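Local coordinates for DPS family protein (Vibrio cholerae O1 biovar El Tor, PDB 3IQ1), which probably oxidises and stores iron inside a hollow twelve-subunit shell, as Dps proteins of the ferritin superfamily generally do, at residues B[31-36]-B[108-113]. Residues are numbered along the deposited sequence; the frame is centred on the assembly and turned at random.
Sequences QVFYMN and QGLVDG
F33 spans the gap between two helices and lands on the backbone of G109, L110 and G113; the 31-36 and 108-113 segments run nearly antiparallel, their axes 10.9 Å apart at closest, at 170°. CB already points at the other helix, and with CG anti to the backbone N (chi1 -169°) the ring extends on across the gap, so that its far end, CE1 and CZ, does most of the touching. CE1 sits 3.5 Å from CA of G113, whose carbonyl carbon lies over one face, nearer its border than its centre. G113 has no side chain, and the F33 ring lies directly against its backbone. Two carbonyl oxygens face the ring's C-H border, close to its plane: O of L110, 3.4 Å from CZ, and O of G109, 3.8 Å from CE1. L110 supplies the one apolar side-chain partner across the pair, its CD2 methyl 3.6 Å from CZ of F33, the two side chains crossing at about a right angle. Within the ferritin-like four-helix bundle, L63 touches F33, F114 meets its ring edge-to-face, and L110 reaches F56 and L154; I94, from the loop before helix 103-131, also touches F33. Helices 13-43 and 103-131 are thus joined here by van der Waals contact, and the carbonyl oxygens at the weakly positive C-H rim probably add a slight electrostatic attraction.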
loop_
_atom_site.group_PDB
_atom_site.type_symbol
_atom_site.label_atom_id
_atom_site.label_comp_id
_atom_site.label_asym_id
_atom_site.label_seq_id
_atom_site.Cartn_x
_atom_site.Cartn_y
_atom_site.Cartn_z
ATOM N N GLN B 31 11.526 7.997 -31.266
ATOM C CA GLN B 31 10.903 9.276 -30.943
ATOM C C GLN B 31 9.756 9.523 -31.946
ATOM O O GLN B 31 8.631 9.867 -31.529
ATOM C CB GLN B 31 11.960 10.379 -30.932
ATOM C CG GLN B 31 12.837 10.361 -29.685
ATOM C CD GLN B 31 12.194 10.990 -28.458
ATOM O OE1 GLN B 31 10.987 10.809 -28.228
ATOM N NE2 GLN B 31 13.008 11.642 -27.610
ATOM N N VAL B 32 10.022 9.330 -33.247
ATOM C CA VAL B 32 8.961 9.445 -34.244
ATOM C C VAL B 32 7.854 8.426 -34.015
ATOM O O VAL B 32 6.664 8.761 -34.074
ATOM C CB VAL B 32 9.504 9.368 -35.673
ATOM C CG1 VAL B 32 8.345 9.441 -36.734
ATOM C CG2 VAL B 32 10.497 10.518 -35.957
ATOM N N PHE B 33 8.218 7.211 -33.650
ATOM C CA PHE B 33 7.242 6.177 -33.406
ATOM C C PHE B 33 6.375 6.499 -32.173
ATOM O O PHE B 33 5.157 6.254 -32.180
ATOM C CB PHE B 33 8.010 4.875 -33.227
ATOM C CG PHE B 33 7.165 3.613 -33.221
ATOM C CD1 PHE B 33 6.248 3.322 -34.230
ATOM C CD2 PHE B 33 7.405 2.657 -32.270
ATOM C CE1 PHE B 33 5.548 2.151 -34.264
ATOM C CE2 PHE B 33 6.689 1.444 -32.289
ATOM C CZ PHE B 33 5.763 1.187 -33.305
ATOM N N TYR B 34 7.013 6.983 -31.102
ATOM C CA TYR B 34 6.295 7.389 -29.934
ATOM C C TYR B 34 5.231 8.453 -30.293
ATOM O O TYR B 34 4.062 8.368 -29.857
ATOM C CB TYR B 34 7.260 7.928 -28.888
ATOM C CG TYR B 34 6.581 8.619 -27.732
ATOM C CD1 TYR B 34 6.156 7.892 -26.618
ATOM C CD2 TYR B 34 6.400 9.991 -27.728
ATOM C CE1 TYR B 34 5.559 8.530 -25.536
ATOM C CE2 TYR B 34 5.776 10.624 -26.658
ATOM C CZ TYR B 34 5.347 9.878 -25.574
ATOM O OH TYR B 34 4.718 10.466 -24.493
HETATM N N MSE B 35 5.637 9.415 -31.103
HETATM C CA MSE B 35 4.776 10.510 -31.500
HETATM C C MSE B 35 3.607 9.936 -32.283
HETATM O O MSE B 35 2.452 10.308 -32.040
HETATM C CB MSE B 35 5.530 11.592 -32.312
HETATM C CG MSE B 35 4.757 12.845 -32.626
HETATM SE SE MSE B 35 4.442 13.796 -30.938
HETATM C CE MSE B 35 2.653 13.477 -30.852
ATOM N N ASN B 36 3.893 9.048 -33.237
ATOM C CA ASN B 36 2.812 8.393 -33.976
ATOM C C ASN B 36 1.810 7.681 -33.069
ATOM O O ASN B 36 0.592 7.738 -33.283
ATOM C CB ASN B 36 3.364 7.386 -34.999
ATOM C CG ASN B 36 4.116 8.032 -36.148
ATOM O OD1 ASN B 36 4.052 9.225 -36.350
ATOM N ND2 ASN B 36 4.892 7.212 -36.889
ATOM N N GLN B 108 -1.617 -1.732 -37.483
ATOM C CA GLN B 108 -0.633 -2.077 -38.540
ATOM C C GLN B 108 0.585 -1.159 -38.516
ATOM O O GLN B 108 1.725 -1.594 -38.745
ATOM C CB GLN B 108 -1.295 -2.025 -39.917
ATOM C CG GLN B 108 -0.420 -2.621 -41.028
ATOM C CD GLN B 108 -0.079 -4.089 -40.803
ATOM O OE1 GLN B 108 -0.965 -4.923 -40.583
ATOM N NE2 GLN B 108 1.214 -4.418 -40.835
ATOM N N GLY B 109 0.340 0.120 -38.237
ATOM C CA GLY B 109 1.433 1.116 -38.058
ATOM C C GLY B 109 2.401 0.671 -36.986
ATOM O O GLY B 109 3.621 0.711 -37.164
ATOM N N LEU B 110 1.843 0.177 -35.912
ATOM C CA LEU B 110 2.661 -0.317 -34.798
ATOM C C LEU B 110 3.461 -1.510 -35.246
ATOM O O LEU B 110 4.674 -1.576 -34.984
ATOM C CB LEU B 110 1.775 -0.658 -33.589
ATOM C CG LEU B 110 1.189 0.563 -32.837
ATOM C CD1 LEU B 110 0.392 0.033 -31.659
ATOM C CD2 LEU B 110 2.279 1.513 -32.291
ATOM N N VAL B 111 2.817 -2.488 -35.893
ATOM C CA VAL B 111 3.543 -3.666 -36.352
ATOM C C VAL B 111 4.726 -3.253 -37.234
ATOM O O VAL B 111 5.869 -3.755 -37.101
ATOM C CB VAL B 111 2.605 -4.629 -37.070
ATOM C CG1 VAL B 111 3.392 -5.747 -37.859
ATOM C CG2 VAL B 111 1.676 -5.301 -36.042
ATOM N N ASP B 112 4.460 -2.381 -38.192
ATOM C CA ASP B 112 5.494 -2.013 -39.146
ATOM C C ASP B 112 6.648 -1.249 -38.477
ATOM O O ASP B 112 7.823 -1.497 -38.818
ATOM C CB ASP B 112 4.864 -1.200 -40.237
ATOM C CG ASP B 112 3.888 -2.028 -41.103
ATOM O OD1 ASP B 112 4.015 -3.279 -41.153
ATOM O OD2 ASP B 112 3.054 -1.444 -41.816
ATOM N N GLY B 113 6.317 -0.379 -37.538
ATOM C CA GLY B 113 7.309 0.405 -36.789
ATOM C C GLY B 113 8.168 -0.512 -35.918
ATOM O O GLY B 113 9.405 -0.430 -35.896
#